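Local coordinates for protein CofB (Escherichia coli, PDB 5AX6) that serves as the homotrimeric minor pilin of the type IVb pilus CFA/III in enterotoxigenic bacteria, where it probably takes part in pilus assembly, at residues A[20-33]-A[99-111]. Numbering follows the deposited sequence.
With ACT (acetate ion), chain B.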
ATOM      1  N   GLY A  20      -0.745  17.883  25.942  1.00 19.77           N
ATOM      2  CA  GLY A  20       0.322  17.015  26.412  1.00 21.21           C
ATOM      3  C   GLY A  20       0.001  16.327  27.723  1.00 16.90           C
ATOM      4  O   GLY A  20       0.252  15.127  27.885  1.00 19.49           O
ATOM      5  N   ILE A  21      -0.565  17.076  28.670  1.00 15.40           N
ATOM      6  CA  ILE A  21      -0.934  16.487  29.944  1.00 16.43           C
ATOM      7  C   ILE A  21      -2.026  15.430  29.698  1.00 17.16           C
ATOM      8  O   ILE A  21      -1.994  14.343  30.248  1.00 14.84           O
ATOM      9  CB  ILE A  21      -1.441  17.545  30.946  1.00 17.35           C
ATOM     10  CG1 ILE A  21      -0.316  18.509  31.353  1.00 21.92           C
ATOM     11  CG2 ILE A  21      -2.021  16.876  32.168  1.00 19.52           C
ATOM     12  CD1 ILE A  21       0.778  17.839  32.164  1.00 28.95           C
ATOM     13  N   VAL A  22      -2.984  15.757  28.849  1.00 18.87           N
ATOM     14  CA  VAL A  22      -4.059  14.805  28.549  1.00 18.01           C
ATOM     15  C   VAL A  22      -3.523  13.550  27.860  1.00 17.06           C
ATOM     16  O   VAL A  22      -3.966  12.433  28.154  1.00 18.16           O
ATOM     17  CB  VAL A  22      -5.134  15.481  27.696  1.00 16.70           C
ATOM     18  CG1 VAL A  22      -6.131  14.457  27.154  1.00 24.72           C
ATOM     19  CG2 VAL A  22      -5.844  16.567  28.543  1.00 16.63           C
ATOM     20  N   ASP A  23      -2.536  13.728  26.981  1.00 17.75           N
ATOM     21  CA  ASP A  23      -1.907  12.592  26.307  1.00 20.49           C
ATOM     22  C   ASP A  23      -1.291  11.643  27.322  1.00 20.29           C
ATOM     23  O   ASP A  23      -1.388  10.426  27.190  1.00 18.07           O
ATOM     24  CB  ASP A  23      -0.819  13.058  25.319  1.00 19.20           C
ATOM     25  CG  ASP A  23      -1.378  13.544  23.986  1.00 23.73           C
ATOM     26  OD1 ASP A  23      -2.567  13.313  23.674  1.00 26.70           O
ATOM     27  OD2 ASP A  23      -0.600  14.167  23.234  1.00 26.51           O
ATOM     28  N   PHE A  24      -0.664  12.213  28.349  1.00 15.50           N
ATOM     29  CA  PHE A  24      -0.022  11.434  29.402  1.00 15.93           C
ATOM     30  C   PHE A  24      -1.057  10.654  30.214  1.00 18.06           C
ATOM     31  O   PHE A  24      -0.893   9.450  30.481  1.00 17.81           O
ATOM     32  CB  PHE A  24       0.786  12.363  30.310  1.00 18.38           C
ATOM     33  CG  PHE A  24       1.527  11.661  31.424  1.00 14.89           C
ATOM     34  CD1 PHE A  24       2.609  10.839  31.149  1.00 18.75           C
ATOM     35  CD2 PHE A  24       1.149  11.848  32.747  1.00 16.82           C
ATOM     36  CE1 PHE A  24       3.297  10.191  32.179  1.00 20.97           C
ATOM     37  CE2 PHE A  24       1.839  11.225  33.778  1.00 21.62           C
ATOM     38  CZ  PHE A  24       2.911  10.399  33.496  1.00 20.04           C
ATOM     39  N   VAL A  25      -2.116  11.352  30.612  1.00 16.02           N
ATOM     40  CA  VAL A  25      -3.215  10.718  31.334  1.00 15.93           C
ATOM     41  C   VAL A  25      -3.783   9.552  30.513  1.00 16.00           C
ATOM     42  O   VAL A  25      -4.142   8.502  31.066  1.00 17.43           O
ATOM     43  CB  VAL A  25      -4.332  11.735  31.655  1.00 17.33           C
ATOM     44  CG1 VAL A  25      -5.622  11.040  32.123  1.00 15.74           C
ATOM     45  CG2 VAL A  25      -3.861  12.710  32.721  1.00 16.57           C
ATOM     46  N   ALA A  26      -3.858   9.739  29.198  1.00 16.61           N
ATOM     47  CA  ALA A  26      -4.485   8.733  28.325  1.00 21.36           C
ATOM     48  C   ALA A  26      -3.593   7.522  28.018  1.00 23.26           C
ATOM     49  O   ALA A  26      -3.987   6.626  27.257  1.00 21.20           O
ATOM     50  CB  ALA A  26      -4.927   9.383  27.034  1.00 17.64           C
ATOM     51  N   GLU A  27      -2.390   7.479  28.588  1.00 18.03           N
ATOM     52  CA  GLU A  27      -1.545   6.295  28.419  1.00 20.79           C
ATOM     53  C   GLU A  27      -1.390   5.554  29.737  1.00 24.16           C
ATOM     54  O   GLU A  27      -0.619   5.967  30.595  1.00 23.16           O
ATOM     55  CB  GLU A  27      -0.162   6.678  27.859  1.00 18.12           C
ATOM     56  CG  GLU A  27      -0.223   7.246  26.460  1.00 23.58           C
ATOM     57  CD  GLU A  27       1.134   7.709  25.921  1.00 26.89           C
ATOM     58  OE1 GLU A  27       2.172   7.439  26.564  1.00 20.70           O
ATOM     59  OE2 GLU A  27       1.149   8.346  24.847  1.00 22.35           O
ATOM     60  N   GLU A  28      -2.116   4.452  29.910  1.00 19.74           N
ATOM     61  CA  GLU A  28      -1.960   3.677  31.128  1.00 20.55           C
ATOM     62  C   GLU A  28      -0.639   2.924  31.136  1.00 23.49           C
ATOM     63  O   GLU A  28      -0.023   2.747  32.190  1.00 23.80           O
ATOM     64  CB  GLU A  28      -3.119   2.701  31.311  1.00 24.24           C
ATOM     65  CG  GLU A  28      -2.963   1.851  32.550  1.00 29.61           C
ATOM     66  CD  GLU A  28      -4.298   1.425  33.128  1.00 36.46           C
ATOM     67  OE1 GLU A  28      -5.342   1.873  32.608  1.00 41.56           O
ATOM     68  OE2 GLU A  28      -4.297   0.646  34.105  1.00 36.28           O
ATOM     69  N   GLN A  29      -0.219   2.471  29.959  1.00 18.68           N
ATOM     70  CA  GLN A  29       1.099   1.886  29.769  1.00 22.08           C
ATOM     71  C   GLN A  29       1.963   2.899  29.025  1.00 24.53           C
ATOM     72  O   GLN A  29       1.544   3.433  27.999  1.00 21.25           O
ATOM     73  CB  GLN A  29       1.012   0.572  28.985  1.00 23.27           C
ATOM     74  CG  GLN A  29       0.218  -0.527  29.694  1.00 23.24           C
ATOM     75  CD  GLN A  29       0.874  -1.003  30.988  1.00 29.61           C
ATOM     76  OE1 GLN A  29       0.383  -0.734  32.091  1.00 36.57           O
ATOM     77  NE2 GLN A  29       1.977  -1.724  30.858  1.00 30.83           N
ATOM     78  N   ILE A  30       3.156   3.180  29.539  1.00 21.05           N
ATOM     79  CA  ILE A  30       4.012   4.177  28.895  1.00 18.76           C
ATOM     80  C   ILE A  30       5.381   3.616  28.573  1.00 21.31           C
ATOM     81  O   ILE A  30       5.827   2.660  29.204  1.00 22.40           O
ATOM     82  CB  ILE A  30       4.201   5.442  29.772  1.00 20.85           C
ATOM     83  CG1 ILE A  30       4.785   5.066  31.130  1.00 19.15           C
ATOM     84  CG2 ILE A  30       2.882   6.142  29.965  1.00 20.70           C
ATOM     85  CD1 ILE A  30       5.145   6.273  31.987  1.00 23.65           C
ATOM     86  N   THR A  31       6.046   4.229  27.598  1.00 21.78           N
ATOM     87  CA  THR A  31       7.404   3.847  27.236  1.00 23.78           C
ATOM     88  C   THR A  31       8.408   4.754  27.953  1.00 20.39           C
ATOM     89  O   THR A  31       8.359   5.973  27.812  1.00 19.83           O
ATOM     90  CB  THR A  31       7.640   3.929  25.705  1.00 23.19           C
ATOM     91  OG1 THR A  31       6.660   3.139  25.017  1.00 26.44           O
ATOM     92  CG2 THR A  31       9.030   3.410  25.353  1.00 25.10           C
ATOM     93  N   VAL A  32       9.299   4.151  28.730  1.00 20.21           N
ATOM     94  CA  VAL A  32      10.369   4.895  29.391  1.00 20.87           C
ATOM     95  C   VAL A  32      11.712   4.311  28.999  1.00 29.60           C
ATOM     96  O   VAL A  32      11.777   3.237  28.402  1.00 24.61           O
ATOM     97  CB  VAL A  32      10.232   4.863  30.918  1.00 19.89           C
ATOM     98  CG1 VAL A  32       8.941   5.574  31.350  1.00 20.45           C
ATOM     99  CG2 VAL A  32      10.256   3.427  31.425  1.00 25.05           C
ATOM    100  N   ILE A  33      12.785   5.029  29.320  1.00 26.27           N
ATOM    101  CA  ILE A  33      14.132   4.526  29.107  1.00 23.59           C
ATOM    102  C   ILE A  33      14.705   4.106  30.451  1.00 33.08           C
ATOM    103  O   ILE A  33      14.720   4.897  31.391  1.00 31.15           O
ATOM    104  CB  ILE A  33      15.061   5.592  28.472  1.00 27.07           C
ATOM    105  CG1 ILE A  33      14.376   6.297  27.298  1.00 24.73           C
ATOM    106  CG2 ILE A  33      16.399   4.971  28.076  1.00 32.50           C
ATOM    107  CD1 ILE A  33      14.020   5.382  26.158  1.00 32.05           C
ATOM    108  N   GLY A  99      12.628  13.946  39.274  1.00 29.03           N
ATOM    109  CA  GLY A  99      11.657  13.088  38.611  1.00 23.67           C
ATOM    110  C   GLY A  99      12.265  11.707  38.423  1.00 27.53           C
ATOM    111  O   GLY A  99      13.478  11.572  38.253  1.00 25.84           O
ATOM    112  N   ASN A 100      11.432  10.674  38.447  1.00 25.06           N
ATOM    113  CA  ASN A 100      11.934   9.305  38.425  1.00 25.42           C
ATOM    114  C   ASN A 100      11.804   8.611  37.077  1.00 27.07           C
ATOM    115  O   ASN A 100      12.213   7.459  36.934  1.00 29.82           O
ATOM    116  CB  ASN A 100      11.217   8.476  39.493  1.00 30.24           C
ATOM    117  CG  ASN A 100      11.732   8.760  40.888  1.00 43.82           C
ATOM    118  OD1 ASN A 100      12.896   9.131  41.066  1.00 43.05           O
ATOM    119  ND2 ASN A 100      10.872   8.590  41.884  1.00 43.39           N
ATOM    120  N   TYR A 101      11.250   9.310  36.089  1.00 21.41           N
ATOM    121  CA  TYR A 101      10.944   8.687  34.812  1.00 20.25           C
ATOM    122  C   TYR A 101      11.553   9.398  33.621  1.00 17.91           C
ATOM    123  O   TYR A 101      11.326  10.597  33.383  1.00 18.94           O
ATOM    124  CB  TYR A 101       9.419   8.586  34.635  1.00 18.68           C
ATOM    125  CG  TYR A 101       8.796   7.841  35.777  1.00 23.32           C
ATOM    126  CD1 TYR A 101       8.805   6.453  35.807  1.00 25.86           C
ATOM    127  CD2 TYR A 101       8.247   8.520  36.847  1.00 21.66           C
ATOM    128  CE1 TYR A 101       8.261   5.765  36.859  1.00 27.14           C
ATOM    129  CE2 TYR A 101       7.703   7.842  37.914  1.00 23.20           C
ATOM    130  CZ  TYR A 101       7.713   6.466  37.911  1.00 27.56           C
ATOM    131  OH  TYR A 101       7.175   5.788  38.966  1.00 25.65           O
ATOM    132  N   GLU A 102      12.328   8.643  32.856  1.00 19.18           N
ATOM    133  CA  GLU A 102      12.796   9.123  31.580  1.00 21.58           C
ATOM    134  C   GLU A 102      11.808   8.717  30.501  1.00 21.83           C
ATOM    135  O   GLU A 102      11.995   7.688  29.851  1.00 22.69           O
ATOM    136  CB  GLU A 102      14.191   8.570  31.260  1.00 20.29           C
ATOM    137  CG  GLU A 102      14.760   9.073  29.935  1.00 21.93           C
ATOM    138  CD  GLU A 102      14.955  10.588  29.901  1.00 25.27           C
ATOM    139  OE1 GLU A 102      14.818  11.236  30.957  1.00 23.46           O
ATOM    140  OE2 GLU A 102      15.249  11.134  28.818  1.00 22.38           O
ATOM    141  N   PHE A 103      10.748   9.506  30.323  1.00 19.70           N
ATOM    142  CA  PHE A 103       9.800   9.259  29.237  1.00 22.65           C
ATOM    143  C   PHE A 103      10.512   9.214  27.886  1.00 26.68           C
ATOM    144  O   PHE A 103      11.447   9.975  27.647  1.00 22.55           O
ATOM    145  CB  PHE A 103       8.703  10.324  29.245  1.00 19.20           C
ATOM    146  CG  PHE A 103       8.075  10.517  30.598  1.00 25.34           C
ATOM    147  CD1 PHE A 103       7.393   9.478  31.205  1.00 20.82           C
ATOM    148  CD2 PHE A 103       8.187  11.725  31.270  1.00 22.50           C
ATOM    149  CE1 PHE A 103       6.819   9.638  32.454  1.00 19.52           C
ATOM    150  CE2 PHE A 103       7.612  11.892  32.520  1.00 20.61           C
ATOM    151  CZ  PHE A 103       6.941  10.855  33.114  1.00 19.30           C
ATOM    152  N   SER A 104      10.086   8.316  27.000  1.00 22.73           N
ATOM    153  CA  SER A 104      10.771   8.163  25.710  1.00 23.25           C
ATOM    154  C   SER A 104      10.496   9.337  24.793  1.00 27.33           C
ATOM    155  O   SER A 104      11.256   9.587  23.866  1.00 27.31           O
ATOM    156  CB  SER A 104      10.365   6.860  25.008  1.00 27.27           C
ATOM    157  OG  SER A 104       8.981   6.854  24.715  1.00 31.63           O
ATOM    158  N   LYS A 105       9.410  10.053  25.068  1.00 22.05           N
ATOM    159  CA  LYS A 105       9.012  11.231  24.309  1.00 26.28           C
ATOM    160  C   LYS A 105       8.640  12.339  25.281  1.00 30.33           C
ATOM    161  O   LYS A 105       8.290  12.050  26.416  1.00 28.52           O
ATOM    162  CB  LYS A 105       7.815  10.899  23.424  1.00 31.37           C
ATOM    163  CG  LYS A 105       6.580  10.522  24.272  1.00 38.66           C
ATOM    164  CD  LYS A 105       5.364  10.145  23.427  1.00 46.79           C
ATOM    165  CE  LYS A 105       4.273   9.473  24.274  1.00 37.73           C
ATOM    166  NZ  LYS A 105       3.250   8.816  23.401  1.00 29.39           N
ATOM    167  N   ASP A 106       8.674  13.597  24.853  1.00 21.29           N
ATOM    168  CA  ASP A 106       8.184  14.681  25.708  1.00 23.14           C
ATOM    169  C   ASP A 106       6.682  14.885  25.544  1.00 23.88           C
ATOM    170  O   ASP A 106       6.205  15.183  24.454  1.00 26.72           O
ATOM    171  CB  ASP A 106       8.905  15.991  25.394  1.00 21.48           C
ATOM    172  CG  ASP A 106      10.394  15.903  25.644  1.00 26.59           C
ATOM    173  OD1 ASP A 106      10.783  15.670  26.805  1.00 25.28           O
ATOM    174  OD2 ASP A 106      11.167  16.063  24.680  1.00 30.38           O
ATOM    175  N   TYR A 107       5.930  14.737  26.625  1.00 19.44           N
ATOM    176  CA  TYR A 107       4.509  15.073  26.572  1.00 17.50           C
ATOM    177  C   TYR A 107       4.348  16.579  26.525  1.00 22.96           C
ATOM    178  O   TYR A 107       3.565  17.117  25.742  1.00 19.87           O
ATOM    179  CB  TYR A 107       3.781  14.487  27.777  1.00 17.41           C
ATOM    180  CG  TYR A 107       3.805  12.985  27.776  1.00 20.49           C
ATOM    181  CD1 TYR A 107       2.830  12.247  27.093  1.00 20.70           C
ATOM    182  CD2 TYR A 107       4.806  12.297  28.439  1.00 18.79           C
ATOM    183  CE1 TYR A 107       2.858  10.855  27.087  1.00 20.00           C
ATOM    184  CE2 TYR A 107       4.848  10.910  28.436  1.00 22.32           C
ATOM    185  CZ  TYR A 107       3.877  10.198  27.759  1.00 25.70           C
ATOM    186  OH  TYR A 107       3.937   8.826  27.773  1.00 24.50           O
ATOM    187  N   ILE A 108       5.098  17.253  27.392  1.00 19.78           N
ATOM    188  CA  ILE A 108       5.203  18.701  27.373  1.00 20.89           C
ATOM    189  C   ILE A 108       6.689  19.047  27.431  1.00 20.90           C
ATOM    190  O   ILE A 108       7.497  18.231  27.864  1.00 19.54           O
ATOM    191  CB  ILE A 108       4.459  19.356  28.552  1.00 18.69           C
ATOM    192  CG1 ILE A 108       5.052  18.882  29.881  1.00 20.32           C
ATOM    193  CG2 ILE A 108       2.958  19.027  28.485  1.00 19.82           C
ATOM    194  CD1 ILE A 108       4.372  19.483  31.128  1.00 17.10           C
ATOM    195  N   PRO A 109       7.047  20.256  26.992  1.00 20.60           N
ATOM    196  CA  PRO A 109       8.464  20.647  26.974  1.00 23.50           C
ATOM    197  C   PRO A 109       9.090  20.690  28.367  1.00 22.66           C
ATOM    198  O   PRO A 109       8.404  20.993  29.344  1.00 19.88           O
ATOM    199  CB  PRO A 109       8.440  22.051  26.342  1.00 24.24           C
ATOM    200  CG  PRO A 109       6.997  22.473  26.307  1.00 31.31           C
ATOM    201  CD  PRO A 109       6.186  21.212  26.277  1.00 21.84           C
ATOM    202  N   CYS A 110      10.383  20.396  28.457  1.00 20.87           N
ATOM    203  CA  CYS A 110      11.107  20.530  29.710  1.00 23.92           C
ATOM    204  C   CYS A 110      10.894  21.901  30.319  1.00 23.39           C
ATOM    205  O   CYS A 110      10.594  22.044  31.507  1.00 21.27           O
ATOM    206  CB  CYS A 110      12.604  20.299  29.478  1.00 24.90           C
ATOM    207  SG  CYS A 110      12.959  18.606  28.962  1.00 30.25           S
ATOM    208  N   GLU A 111      11.053  22.912  29.482  1.00 23.12           N
ATOM    209  CA  GLU A 111      10.895  24.284  29.918  1.00 20.84           C
ATOM    210  C   GLU A 111       9.486  24.742  29.585  1.00 22.62           C
ATOM    211  O   GLU A 111       9.040  24.579  28.452  1.00 25.43           O
ATOM    212  CB  GLU A 111      11.947  25.160  29.228  1.00 29.28           C
ATOM    213  CG  GLU A 111      11.910  26.619  29.597  1.00 34.78           C
ATOM    214  CD  GLU A 111      13.053  27.385  28.941  1.00 36.40           C
ATOM    215  OE1 GLU A 111      13.948  26.733  28.352  1.00 31.01           O
ATOM    216  OE2 GLU A 111      13.046  28.629  29.024  1.00 43.85           O
TER
HETATM  217  C   ACT B 601       6.132   7.442  42.152  1.00 40.35           C
HETATM  218  O   ACT B 601       5.448   6.461  41.775  1.00 48.96           O
HETATM  219  OXT ACT B 601       5.571   8.273  42.927  1.00 34.25           O
HETATM  220  CH3 ACT B 601       7.552   7.582  41.689  1.00 38.16           C
HETATM  221  O   HOH W   1       6.655   8.128  27.331  1.00 38.30           O
HETATM  222  O   HOH W   2      12.979   5.801  33.312  1.00 25.54           O
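Phe24 lies between two other rings and turns its edge onto the face of Tyr107, planes 72° apart, with CD1 3.5 Å from Tyr107 CE2. Its CG, anti to the backbone N (chi1 -179°), swings the ring across the tyrosine; CB, placed by the helix backbone, makes a CH-pi contact over the same face. Phe24 CE1 comes 3.6 Å from Phe103 CE1 in an offset edge-to-face pair. A tyrosine suits the side next to Glu27 because its hydroxyl reaches beyond the apolar rings: OH donates to Glu27 OE1 at 2.5 Å, from above the carboxylate plane. Glu27 OE2 takes Lys105 NZ on its syn lone pair at 2.6 Å, a salt bridge. A leucine in place of Tyr107 would probably leave Glu27 OE1 without this donor and take from Phe24 one of its two aromatic partners. At Gly20 a CB would run into Tyr107 O and Ile108 CG2. About the single bridge Val32-Phe103, Ser104 N donates a hydrogen bond to Thr31 O and Ile33 N one to Glu102 O. In the pilin domain, loop 99-111 thus covers the turn from helix 4-25, whose Ile21 and Val25 pack on strands 121-130 and 139-148, into strand 29-34, paired antiparallel with strand 37-42.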